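Local coordinates for protein racemase (Pseudovibrio sp. JE062, PDB 3MKC) that is of unknown function but belongs to the enolase superfamily, as a member of the mandelate racemase and muconate lactonizing enzyme family, at residues A[169-174]-A[342-347]; A[270-275]-A[282-287]; A[289-292]-A[296-299]. One frame throughout, in Å; residues are numbered along the deposited sequence.

Contact 1: A[169-174]-A[342-347]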
ATOM      1  N   LYS A 169       6.838  15.205  15.425  1.00 25.18           N
ATOM      2  CA  LYS A 169       6.885  16.660  15.366  1.00 25.65           C
ATOM      3  C   LYS A 169       8.330  17.134  15.271  1.00 25.83           C
ATOM      4  O   LYS A 169       8.635  18.110  14.580  1.00 23.63           O
ATOM      5  CB  LYS A 169       6.218  17.262  16.603  1.00 27.84           C
ATOM      6  CG  LYS A 169       4.798  16.764  16.813  1.00 29.73           C
ATOM      7  CD  LYS A 169       3.938  17.751  17.585  1.00 31.99           C
ATOM      8  CE  LYS A 169       4.432  17.977  18.998  1.00 33.45           C
ATOM      9  NZ  LYS A 169       3.531  18.915  19.724  1.00 33.56           N
ATOM     10  N   ALA A 170       9.217  16.429  15.966  1.00 26.83           N
ATOM     11  CA  ALA A 170      10.636  16.765  15.966  1.00 27.41           C
ATOM     12  C   ALA A 170      11.237  16.596  14.575  1.00 27.73           C
ATOM     13  O   ALA A 170      12.212  17.267  14.229  1.00 27.17           O
ATOM     14  CB  ALA A 170      11.380  15.887  16.968  1.00 29.32           C
ATOM     15  N   HIS A 171      10.657  15.696  13.782  1.00 26.68           N
ATOM     16  CA  HIS A 171      11.140  15.444  12.425  1.00 26.22           C
ATOM     17  C   HIS A 171      10.252  16.125  11.392  1.00 26.05           C
ATOM     18  O   HIS A 171      10.322  15.811  10.202  1.00 26.65           O
ATOM     19  CB  HIS A 171      11.168  13.943  12.129  1.00 26.29           C
ATOM     20  CG  HIS A 171      12.221  13.192  12.878  1.00 26.39           C
ATOM     21  ND1 HIS A 171      12.248  13.116  14.254  1.00 27.02           N
ATOM     22  CD2 HIS A 171      13.267  12.452  12.441  1.00 25.64           C
ATOM     23  CE1 HIS A 171      13.264  12.362  14.632  1.00 25.86           C
ATOM     24  NE2 HIS A 171      13.897  11.947  13.551  1.00 25.80           N
ATOM     25  N   ASN A 172       9.415  17.048  11.852  1.00 25.58           N
ATOM     26  CA  ASN A 172       8.500  17.769  10.970  1.00 25.37           C
ATOM     27  C   ASN A 172       7.692  16.868  10.038  1.00 23.84           C
ATOM     28  O   ASN A 172       7.528  17.177   8.856  1.00 24.32           O
ATOM     29  CB  ASN A 172       9.257  18.806  10.135  1.00 26.95           C
ATOM     30  CG  ASN A 172       9.851  19.913  10.982  1.00 29.85           C
ATOM     31  OD1 ASN A 172       9.170  20.501  11.823  1.00 32.43           O
ATOM     32  ND2 ASN A 172      11.123  20.209  10.760  1.00 31.39           N
ATOM     33  N   ILE A 173       7.199  15.753  10.564  1.00 23.91           N
ATOM     34  CA  ILE A 173       6.371  14.849   9.770  1.00 21.55           C
ATOM     35  C   ILE A 173       5.045  15.589   9.592  1.00 22.93           C
ATOM     36  O   ILE A 173       4.443  16.039  10.569  1.00 22.26           O
ATOM     37  CB  ILE A 173       6.123  13.512  10.507  1.00 20.85           C
ATOM     38  CG1 ILE A 173       7.455  12.795  10.745  1.00 20.79           C
ATOM     39  CG2 ILE A 173       5.181  12.632   9.699  1.00 19.32           C
ATOM     40  CD1 ILE A 173       8.262  12.563   9.484  1.00 20.65           C
ATOM     41  N   ARG A 174       4.596  15.715   8.347  1.00 21.81           N
ATOM     42  CA  ARG A 174       3.369  16.445   8.054  1.00 21.77           C
ATOM     43  C   ARG A 174       2.065  15.790   8.502  1.00 20.22           C
ATOM     44  O   ARG A 174       1.061  16.476   8.677  1.00 21.32           O
ATOM     45  CB  ARG A 174       3.293  16.740   6.555  1.00 23.52           C
ATOM     46  CG  ARG A 174       4.533  17.400   5.985  1.00 26.80           C
ATOM     47  CD  ARG A 174       4.769  18.768   6.599  1.00 29.57           C
ATOM     48  NE  ARG A 174       5.945  19.428   6.035  1.00 31.25           N
ATOM     49  CZ  ARG A 174       6.016  19.928   4.805  1.00 32.08           C
ATOM     50  NH1 ARG A 174       4.973  19.854   3.987  1.00 32.24           N
ATOM     51  NH2 ARG A 174       7.140  20.503   4.388  1.00 33.22           N
ATOM     52  N   HIS A 342       8.162   4.268   8.167  1.00 24.69           N
ATOM     53  CA  HIS A 342       9.558   4.662   8.230  1.00 24.81           C
ATOM     54  C   HIS A 342      10.308   3.851   9.282  1.00 25.08           C
ATOM     55  O   HIS A 342       9.756   3.522  10.330  1.00 23.31           O
ATOM     56  CB  HIS A 342       9.649   6.158   8.541  1.00 24.17           C
ATOM     57  CG  HIS A 342      11.017   6.729   8.367  1.00 27.87           C
ATOM     58  ND1 HIS A 342      12.034   6.523   9.276  1.00 26.38           N
ATOM     59  CD2 HIS A 342      11.554   7.466   7.365  1.00 26.41           C
ATOM     60  CE1 HIS A 342      13.135   7.107   8.841  1.00 28.77           C
ATOM     61  NE2 HIS A 342      12.871   7.687   7.682  1.00 28.09           N
ATOM     62  N   PRO A 343      11.581   3.513   9.006  1.00 25.48           N
ATOM     63  CA  PRO A 343      12.443   2.733   9.902  1.00 26.27           C
ATOM     64  C   PRO A 343      12.646   3.323  11.297  1.00 25.89           C
ATOM     65  O   PRO A 343      12.749   2.586  12.275  1.00 26.51           O
ATOM     66  CB  PRO A 343      13.751   2.642   9.124  1.00 26.56           C
ATOM     67  CG  PRO A 343      13.296   2.654   7.708  1.00 27.23           C
ATOM     68  CD  PRO A 343      12.260   3.751   7.721  1.00 25.79           C
ATOM     69  N   GLU A 344      12.713   4.645  11.393  1.00 26.40           N
ATOM     70  CA  GLU A 344      12.906   5.289  12.690  1.00 28.27           C
ATOM     71  C   GLU A 344      11.578   5.529  13.402  1.00 29.38           C
ATOM     72  O   GLU A 344      11.543   6.100  14.496  1.00 28.73           O
ATOM     73  CB  GLU A 344      13.645   6.622  12.518  1.00 29.68           C
ATOM     74  CG  GLU A 344      15.078   6.475  12.023  1.00 31.29           C
ATOM     75  CD  GLU A 344      15.790   7.809  11.863  1.00 31.13           C
ATOM     76  OE1 GLU A 344      15.918   8.546  12.864  1.00 32.96           O
ATOM     77  OE2 GLU A 344      16.223   8.116  10.735  1.00 29.68           O
ATOM     78  N   PHE A 345      10.489   5.087  12.777  1.00 29.53           N
ATOM     79  CA  PHE A 345       9.153   5.261  13.344  1.00 30.07           C
ATOM     80  C   PHE A 345       8.367   3.959  13.344  1.00 30.89           C
ATOM     81  O   PHE A 345       7.143   3.964  13.193  1.00 32.21           O
ATOM     82  CB  PHE A 345       8.384   6.320  12.552  1.00 27.38           C
ATOM     83  CG  PHE A 345       8.861   7.719  12.796  1.00 24.55           C
ATOM     84  CD1 PHE A 345       8.360   8.461  13.857  1.00 24.47           C
ATOM     85  CD2 PHE A 345       9.830   8.288  11.979  1.00 25.05           C
ATOM     86  CE1 PHE A 345       8.819   9.756  14.101  1.00 23.56           C
ATOM     87  CE2 PHE A 345      10.292   9.573  12.213  1.00 23.60           C
ATOM     88  CZ  PHE A 345       9.786  10.310  13.276  1.00 24.72           C
ATOM     89  N   CYS A 346       9.067   2.844  13.504  1.00 31.62           N
ATOM     90  CA  CYS A 346       8.410   1.547  13.521  1.00 31.97           C
ATOM     91  C   CYS A 346       9.396   0.443  13.853  1.00 32.27           C
ATOM     92  O   CYS A 346      10.610   0.640  13.824  1.00 32.62           O
ATOM     93  CB  CYS A 346       7.797   1.246  12.154  1.00 33.38           C
ATOM     94  SG  CYS A 346       9.004   0.623  10.955  1.00 37.50           S
ATOM     95  N   ASP A 347       8.858  -0.725  14.174  1.00 31.67           N
ATOM     96  CA  ASP A 347       9.680  -1.883  14.471  1.00 32.10           C
ATOM     97  C   ASP A 347       9.362  -2.914  13.402  1.00 31.07           C
ATOM     98  O   ASP A 347       8.197  -3.118  13.054  1.00 33.64           O
ATOM     99  CB  ASP A 347       9.359  -2.441  15.858  1.00 33.05           C
ATOM    100  CG  ASP A 347       9.750  -1.489  16.971  1.00 34.03           C
ATOM    101  OD1 ASP A 347      10.864  -0.930  16.900  1.00 34.56           O
ATOM    102  OD2 ASP A 347       8.952  -1.307  17.914  1.00 35.52           O
TER

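Contact 2: A[270-275]-A[282-287]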
ATOM      1  N   PHE A 270     -12.412  -2.999 -10.038  1.00  8.59           N
ATOM      2  CA  PHE A 270     -13.838  -3.319 -10.015  1.00  8.82           C
ATOM      3  C   PHE A 270     -14.409  -3.153  -8.614  1.00 10.69           C
ATOM      4  O   PHE A 270     -15.525  -2.650  -8.436  1.00 11.08           O
ATOM      5  CB  PHE A 270     -14.044  -4.745 -10.526  1.00 10.19           C
ATOM      6  CG  PHE A 270     -13.460  -4.968 -11.894  1.00  8.58           C
ATOM      7  CD1 PHE A 270     -13.871  -4.189 -12.966  1.00  9.38           C
ATOM      8  CD2 PHE A 270     -12.467  -5.916 -12.099  1.00 11.37           C
ATOM      9  CE1 PHE A 270     -13.302  -4.345 -14.228  1.00  8.90           C
ATOM     10  CE2 PHE A 270     -11.890  -6.080 -13.353  1.00  9.48           C
ATOM     11  CZ  PHE A 270     -12.304  -5.297 -14.419  1.00 10.42           C
ATOM     12  N   GLU A 271     -13.653  -3.592  -7.614  1.00  9.52           N
ATOM     13  CA  GLU A 271     -14.110  -3.440  -6.242  1.00  9.20           C
ATOM     14  C   GLU A 271     -13.970  -1.971  -5.887  1.00  8.58           C
ATOM     15  O   GLU A 271     -14.826  -1.414  -5.214  1.00  9.85           O
ATOM     16  CB  GLU A 271     -13.280  -4.298  -5.272  1.00  8.75           C
ATOM     17  CG  GLU A 271     -13.582  -5.783  -5.418  1.00 11.21           C
ATOM     18  CD  GLU A 271     -13.014  -6.637  -4.307  1.00 11.08           C
ATOM     19  OE1 GLU A 271     -12.396  -6.092  -3.362  1.00 12.96           O
ATOM     20  OE2 GLU A 271     -13.196  -7.873  -4.380  1.00 11.33           O
ATOM     21  N   ALA A 272     -12.891  -1.347  -6.348  1.00  8.35           N
ATOM     22  CA  ALA A 272     -12.686   0.068  -6.059  1.00  9.02           C
ATOM     23  C   ALA A 272     -13.845   0.917  -6.589  1.00  9.97           C
ATOM     24  O   ALA A 272     -14.307   1.829  -5.917  1.00 10.55           O
ATOM     25  CB  ALA A 272     -11.366   0.554  -6.661  1.00  8.65           C
ATOM     26  N   GLU A 273     -14.308   0.616  -7.798  1.00  8.19           N
ATOM     27  CA  GLU A 273     -15.402   1.380  -8.376  1.00 10.76           C
ATOM     28  C   GLU A 273     -16.644   1.276  -7.497  1.00 10.26           C
ATOM     29  O   GLU A 273     -17.354   2.261  -7.310  1.00 11.13           O
ATOM     30  CB  GLU A 273     -15.715   0.879  -9.791  1.00 13.27           C
ATOM     31  CG  GLU A 273     -16.841   1.632 -10.490  1.00 19.48           C
ATOM     32  CD  GLU A 273     -18.221   1.142 -10.080  1.00 26.48           C
ATOM     33  OE1 GLU A 273     -18.413  -0.092 -10.013  1.00 29.07           O
ATOM     34  OE2 GLU A 273     -19.117   1.984  -9.836  1.00 30.42           O
ATOM     35  N   GLU A 274     -16.902   0.087  -6.951  1.00 11.05           N
ATOM     36  CA  GLU A 274     -18.075  -0.096  -6.101  1.00 10.95           C
ATOM     37  C   GLU A 274     -17.900   0.716  -4.811  1.00 11.65           C
ATOM     38  O   GLU A 274     -18.859   1.277  -4.284  1.00 12.24           O
ATOM     39  CB  GLU A 274     -18.284  -1.588  -5.793  1.00 14.60           C
ATOM     40  CG  GLU A 274     -19.503  -1.879  -4.935  1.00 21.84           C
ATOM     41  CD  GLU A 274     -19.737  -3.364  -4.702  1.00 26.67           C
ATOM     42  OE1 GLU A 274     -18.755  -4.141  -4.705  1.00 29.16           O
ATOM     43  OE2 GLU A 274     -20.909  -3.753  -4.495  1.00 27.39           O
ATOM     44  N   TRP A 275     -16.677   0.781  -4.296  1.00 10.24           N
ATOM     45  CA  TRP A 275     -16.453   1.579  -3.095  1.00  8.54           C
ATOM     46  C   TRP A 275     -16.755   3.042  -3.394  1.00  7.62           C
ATOM     47  O   TRP A 275     -17.287   3.761  -2.557  1.00 10.01           O
ATOM     48  CB  TRP A 275     -15.010   1.470  -2.622  1.00  8.98           C
ATOM     49  CG  TRP A 275     -14.766   0.286  -1.759  1.00  7.37           C
ATOM     50  CD1 TRP A 275     -14.287  -0.929  -2.150  1.00  8.64           C
ATOM     51  CD2 TRP A 275     -14.985   0.200  -0.346  1.00  7.21           C
ATOM     52  NE1 TRP A 275     -14.188  -1.768  -1.066  1.00  8.95           N
ATOM     53  CE2 TRP A 275     -14.610  -1.099   0.055  1.00  7.91           C
ATOM     54  CE3 TRP A 275     -15.464   1.096   0.622  1.00  8.78           C
ATOM     55  CZ2 TRP A 275     -14.696  -1.529   1.385  1.00  9.52           C
ATOM     56  CZ3 TRP A 275     -15.553   0.667   1.950  1.00  8.13           C
ATOM     57  CH2 TRP A 275     -15.170  -0.634   2.316  1.00  7.99           C
ATOM     58  N   HIS A 282     -14.623   8.872   0.628  1.00  9.08           N
ATOM     59  CA  HIS A 282     -13.797  10.006   0.213  1.00  8.92           C
ATOM     60  C   HIS A 282     -12.411   9.573  -0.190  1.00  7.44           C
ATOM     61  O   HIS A 282     -11.715  10.299  -0.886  1.00 10.53           O
ATOM     62  CB  HIS A 282     -13.566  11.010   1.353  1.00 11.59           C
ATOM     63  CG  HIS A 282     -14.807  11.600   1.934  1.00 11.93           C
ATOM     64  ND1 HIS A 282     -15.641  10.902   2.781  1.00 11.39           N
ATOM     65  CD2 HIS A 282     -15.308  12.858   1.868  1.00 13.84           C
ATOM     66  CE1 HIS A 282     -16.596  11.704   3.215  1.00 12.29           C
ATOM     67  NE2 HIS A 282     -16.415  12.897   2.677  1.00 13.10           N
ATOM     68  N   LEU A 283     -12.005   8.401   0.272  1.00  9.50           N
ATOM     69  CA  LEU A 283     -10.647   7.953   0.021  1.00  8.49           C
ATOM     70  C   LEU A 283     -10.543   6.436  -0.077  1.00  8.95           C
ATOM     71  O   LEU A 283     -11.164   5.715   0.700  1.00 12.72           O
ATOM     72  CB  LEU A 283      -9.778   8.485   1.168  1.00  7.34           C
ATOM     73  CG  LEU A 283      -8.254   8.434   1.141  1.00  7.48           C
ATOM     74  CD1 LEU A 283      -7.705   9.570   2.012  1.00  9.21           C
ATOM     75  CD2 LEU A 283      -7.771   7.080   1.630  1.00  7.03           C
ATOM     76  N   LEU A 284      -9.746   5.972  -1.037  1.00  9.13           N
ATOM     77  CA  LEU A 284      -9.526   4.547  -1.262  1.00  8.62           C
ATOM     78  C   LEU A 284      -8.133   4.152  -0.787  1.00  8.20           C
ATOM     79  O   LEU A 284      -7.168   4.884  -0.997  1.00 10.11           O
ATOM     80  CB  LEU A 284      -9.646   4.224  -2.748  1.00  9.35           C
ATOM     81  CG  LEU A 284     -11.018   4.482  -3.375  1.00  9.65           C
ATOM     82  CD1 LEU A 284     -10.897   4.335  -4.882  1.00  9.26           C
ATOM     83  CD2 LEU A 284     -12.047   3.494  -2.818  1.00 10.24           C
ATOM     84  N   GLN A 285      -8.028   2.972  -0.182  1.00  9.63           N
ATOM     85  CA  GLN A 285      -6.753   2.502   0.333  1.00 10.35           C
ATOM     86  C   GLN A 285      -6.252   1.201  -0.299  1.00 11.58           C
ATOM     87  O   GLN A 285      -5.488   0.455   0.325  1.00 12.88           O
ATOM     88  CB  GLN A 285      -6.848   2.353   1.854  1.00 10.05           C
ATOM     89  CG  GLN A 285      -7.271   3.655   2.531  1.00 12.50           C
ATOM     90  CD  GLN A 285      -7.423   3.537   4.035  1.00 13.30           C
ATOM     91  OE1 GLN A 285      -8.087   2.634   4.535  1.00 13.51           O
ATOM     92  NE2 GLN A 285      -6.814   4.466   4.765  1.00 12.37           N
ATOM     93  N   SER A 286      -6.680   0.936  -1.534  1.00 11.22           N
ATOM     94  CA  SER A 286      -6.253  -0.262  -2.256  1.00  9.91           C
ATOM     95  C   SER A 286      -4.732  -0.395  -2.138  1.00 11.24           C
ATOM     96  O   SER A 286      -3.996   0.562  -2.369  1.00 11.78           O
ATOM     97  CB  SER A 286      -6.668  -0.154  -3.719  1.00 12.48           C
ATOM     98  OG  SER A 286      -8.057   0.123  -3.808  1.00 14.38           O
ATOM     99  N   ASP A 287      -4.274  -1.595  -1.799  1.00 11.74           N
ATOM    100  CA  ASP A 287      -2.848  -1.872  -1.570  1.00 11.85           C
ATOM    101  C   ASP A 287      -2.020  -2.255  -2.798  1.00 11.01           C
ATOM    102  O   ASP A 287      -2.464  -3.020  -3.643  1.00 12.14           O
ATOM    103  CB  ASP A 287      -2.744  -2.984  -0.522  1.00 12.79           C
ATOM    104  CG  ASP A 287      -1.354  -3.119   0.071  1.00 13.65           C
ATOM    105  OD1 ASP A 287      -0.359  -3.019  -0.669  1.00 15.17           O
ATOM    106  OD2 ASP A 287      -1.268  -3.347   1.294  1.00 17.42           O
TER

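Contact 3: A[289-292]-A[296-299]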
ATOM      1  N   ASN A 289       0.534  -4.225  -3.133  1.00 14.29           N
ATOM      2  CA  ASN A 289       0.799  -5.650  -3.242  1.00 14.56           C
ATOM      3  C   ASN A 289      -0.420  -6.549  -3.108  1.00 14.71           C
ATOM      4  O   ASN A 289      -0.285  -7.757  -2.887  1.00 13.22           O
ATOM      5  CB  ASN A 289       1.867  -6.048  -2.213  1.00 16.67           C
ATOM      6  CG  ASN A 289       1.520  -5.596  -0.806  1.00 16.68           C
ATOM      7  OD1 ASN A 289       0.466  -5.948  -0.273  1.00 17.80           O
ATOM      8  ND2 ASN A 289       2.410  -4.808  -0.196  1.00 13.79           N
ATOM      9  N   ARG A 290      -1.607  -5.965  -3.255  1.00 11.90           N
ATOM     10  CA  ARG A 290      -2.840  -6.731  -3.154  1.00 12.09           C
ATOM     11  C   ARG A 290      -3.787  -6.528  -4.333  1.00 12.39           C
ATOM     12  O   ARG A 290      -4.254  -7.491  -4.945  1.00 13.35           O
ATOM     13  CB  ARG A 290      -3.618  -6.348  -1.887  1.00 11.72           C
ATOM     14  CG  ARG A 290      -3.005  -6.761  -0.556  1.00 10.51           C
ATOM     15  CD  ARG A 290      -3.822  -6.157   0.591  1.00  8.70           C
ATOM     16  NE  ARG A 290      -5.187  -6.682   0.654  1.00 11.65           N
ATOM     17  CZ  ARG A 290      -5.521  -7.828   1.244  1.00 11.22           C
ATOM     18  NH1 ARG A 290      -4.589  -8.568   1.830  1.00 11.71           N
ATOM     19  NH2 ARG A 290      -6.786  -8.236   1.245  1.00 10.72           N
ATOM     20  N   CYS A 291      -4.058  -5.262  -4.643  1.00 12.64           N
ATOM     21  CA  CYS A 291      -5.047  -4.910  -5.661  1.00 11.77           C
ATOM     22  C   CYS A 291      -4.752  -5.010  -7.139  1.00 10.90           C
ATOM     23  O   CYS A 291      -5.658  -4.813  -7.942  1.00 12.52           O
ATOM     24  CB  CYS A 291      -5.564  -3.497  -5.391  1.00 12.15           C
ATOM     25  SG  CYS A 291      -4.461  -2.197  -5.994  1.00 13.46           S
ATOM     26  N   GLY A 292      -3.511  -5.310  -7.511  1.00  9.63           N
ATOM     27  CA  GLY A 292      -3.184  -5.392  -8.923  1.00  8.80           C
ATOM     28  C   GLY A 292      -1.943  -4.576  -9.257  1.00  9.40           C
ATOM     29  O   GLY A 292      -1.667  -4.316 -10.419  1.00 12.02           O
ATOM     30  N   GLU A 296      -2.773  -1.285 -11.750  1.00 10.29           N
ATOM     31  CA  GLU A 296      -4.171  -1.181 -11.350  1.00  9.83           C
ATOM     32  C   GLU A 296      -4.369   0.075 -10.498  1.00 10.46           C
ATOM     33  O   GLU A 296      -5.415   0.720 -10.561  1.00 10.87           O
ATOM     34  CB  GLU A 296      -4.601  -2.426 -10.571  1.00 10.30           C
ATOM     35  CG  GLU A 296      -6.123  -2.525 -10.386  1.00 10.21           C
ATOM     36  CD  GLU A 296      -6.871  -2.844 -11.679  1.00 12.01           C
ATOM     37  OE1 GLU A 296      -6.374  -2.495 -12.767  1.00 13.78           O
ATOM     38  OE2 GLU A 296      -7.973  -3.432 -11.598  1.00 13.43           O
ATOM     39  N   LEU A 297      -3.361   0.436  -9.708  1.00 10.57           N
ATOM     40  CA  LEU A 297      -3.477   1.634  -8.881  1.00 11.32           C
ATOM     41  C   LEU A 297      -3.592   2.883  -9.753  1.00 11.28           C
ATOM     42  O   LEU A 297      -4.225   3.872  -9.364  1.00 11.75           O
ATOM     43  CB  LEU A 297      -2.285   1.751  -7.922  1.00 12.13           C
ATOM     44  CG  LEU A 297      -2.444   0.942  -6.630  1.00 11.38           C
ATOM     45  CD1 LEU A 297      -1.161   0.995  -5.827  1.00 12.87           C
ATOM     46  CD2 LEU A 297      -3.599   1.502  -5.803  1.00 12.45           C
ATOM     47  N   ARG A 298      -2.986   2.843 -10.933  1.00 11.62           N
ATOM     48  CA  ARG A 298      -3.078   3.982 -11.838  1.00 12.74           C
ATOM     49  C   ARG A 298      -4.507   4.086 -12.372  1.00 12.21           C
ATOM     50  O   ARG A 298      -5.076   5.173 -12.432  1.00 11.94           O
ATOM     51  CB  ARG A 298      -2.111   3.832 -13.010  1.00 17.10           C
ATOM     52  CG  ARG A 298      -2.122   5.031 -13.936  1.00 21.51           C
ATOM     53  CD  ARG A 298      -1.210   4.829 -15.132  1.00 27.32           C
ATOM     54  NE  ARG A 298      -0.980   6.090 -15.826  1.00 32.23           N
ATOM     55  CZ  ARG A 298      -0.182   6.235 -16.881  1.00 35.84           C
ATOM     56  NH1 ARG A 298       0.471   5.191 -17.380  1.00 35.37           N
ATOM     57  NH2 ARG A 298      -0.029   7.433 -17.433  1.00 37.18           N
ATOM     58  N   ARG A 299      -5.089   2.956 -12.774  1.00 11.49           N
ATOM     59  CA  ARG A 299      -6.460   2.998 -13.281  1.00  9.32           C
ATOM     60  C   ARG A 299      -7.407   3.421 -12.176  1.00  9.31           C
ATOM     61  O   ARG A 299      -8.319   4.220 -12.390  1.00 10.82           O
ATOM     62  CB  ARG A 299      -6.884   1.636 -13.833  1.00 10.76           C
ATOM     63  CG  ARG A 299      -6.322   1.370 -15.220  1.00 13.91           C
ATOM     64  CD  ARG A 299      -6.904   0.116 -15.829  1.00 16.17           C
ATOM     65  NE  ARG A 299      -6.361  -1.098 -15.229  1.00 15.06           N
ATOM     66  CZ  ARG A 299      -5.516  -1.922 -15.849  1.00 18.28           C
ATOM     67  NH1 ARG A 299      -5.113  -1.659 -17.083  1.00 20.03           N
ATOM     68  NH2 ARG A 299      -5.093  -3.023 -15.245  1.00 14.89           N
TER

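Contact 1: A[169-174]-A[342-347]
The backbone N of E344, whose side chain approaches H171, donates to ND1 of H342 at 2.9 Å. The donor lies near the imidazole plane, and the bond is fairly straight (163°). F345 carries most of the contact from the 342-347 side. Its CG stands opposite its own carbonyl carbon (chi1 -73°), and the ring reaches across to 169-174. There it forms a T-shaped (edge-to-face) pair with H171. The phenyl CZ presses on one imidazole face, 3.8 Å from H171 CG. The planes stand 82° apart, with centroids 5.2 Å from each other. I173 CG1 adds an oblique apolar touch on F345 CZ at 4.2 Å. N172, with positive phi, is the C-prime residue of the Schellman motif that ends helix 154-170 and turns the chain here. K167 of that helix ties both sides: its NZ bonds E344 O and makes a cation-pi contact with F345, while its carbonyl O bonds H171 ND1. The remaining H171 nitrogen, NE2, lies 4.0 Å from E344 OE1. The two are not in contact; the charge could slightly raise the imidazole's proton affinity, though exposure of E344 to solvent would screen it.

Contact 2: A[270-275]-A[282-287]
L284 meets the helix with its two methyl branches. CD2 packs against W275 CB at 3.6 Å and lies 4.2 Å from the carbonyl O of A272. The other branch, CD1, sits 4.2 Å from A272 CB. The leucine therefore touches A272 and W275, one helical turn apart on the same side of the helix. Its CG lies beside the backbone N (chi1 -63°), and CD1 continues anti to CA (chi2 171°), leaving CD2 turned to W275. A272 is small, and the backbones come near: the CA atoms of A272 and L284 are 7.3 Å apart. S286, two residues on, makes a looser approach, with OG 4.4 Å from A272 CB.

This is the return half of a beta-alpha-beta unit in the C-terminal barrel. Strand 261-262 leads into helix 268-277, and strand 283-284 returns parallel to strand 261-262. The returning strand is held on both flanks by backbone bonds, L283 to G262 and L284 to Q310 and M312, which help to set the position of L284.

Further out, the next helix closes over the same spot. I300 of helix 293-306 touches both A272 and L284, M303 of that helix touches A272, and on the strand side S286 touches S266, in the loop between strand 261-262 and helix 268-277. W275 gives the contact its CB, while its indole turns off to another side, pairing edge-to-face with H243 and H249; the W275 side chain also touches L246 of helix 246-255. Within the helix, W275 N bonds E271 O at 3.0 Å.

Contact 3: A[289-292]-A[296-299]
C291 places its SG between the backbone N and the carbonyl carbon (chi1 81°), and this aims the sulfur at L297. SG lies 3.8 Å from L297 CG and equally near its CD2 branch, so it rests against the CG-CD2 side of the leucine. E296 has CG opposite its backbone N (chi1 -167°) and bends at the next bond (chi2 71°). CG thereby passes 3.4 Å from C291 O, and the carboxylate is carried off to the side. G292 has no side chain, and its positive phi is a conformation glycine adopts readily. The first turn of the helix can thus come close, with E296 CB 3.5 Å from G292 O.

The loop 289-292 follows barrel strand 283-284 and runs straight into helix 293-306. G292 O takes a weak bond from E296 N at 3.5 Å, an i to i+4 link where loop becomes helix. The same carbonyl oxygen accepts from W87 NE1 of helix 83-93.

The carboxylate of E296 is well gripped. R299, one turn on, comes side-on and sends both NE and NH2 to OE1, each at 2.8 Å. The oxygen lies in the guanidinium plane, and the two nitrogens reach it from opposite faces of the carboxylate plane. OE2 has a separate salt bridge to R269 NH1. Two arginines around one buried glutamate would probably keep it ionised. R299 also makes a cation-pi contact with W87.

All three contacts belong to the barrel region of the chain. Contacts 2 and 3 follow in series: helix 268-277, strand 283-284, the 289-292 loop, then helix 293-306. Their centres are 10 Å apart and they touch, S286 CB lying 3.8 Å from C291 SG and S286 O 3.6 Å from L297 CD2. Contact 1 lies apart, its centre about 27 Å from either. It joins the turn that follows helix 154-170 to the loop after strand 339-340, and the residues of the other two fall between its segments. Contact 1 brings early and late barrel elements together, while contact 2 packs a helix on the next strand and contact 3 the following loop on its helix.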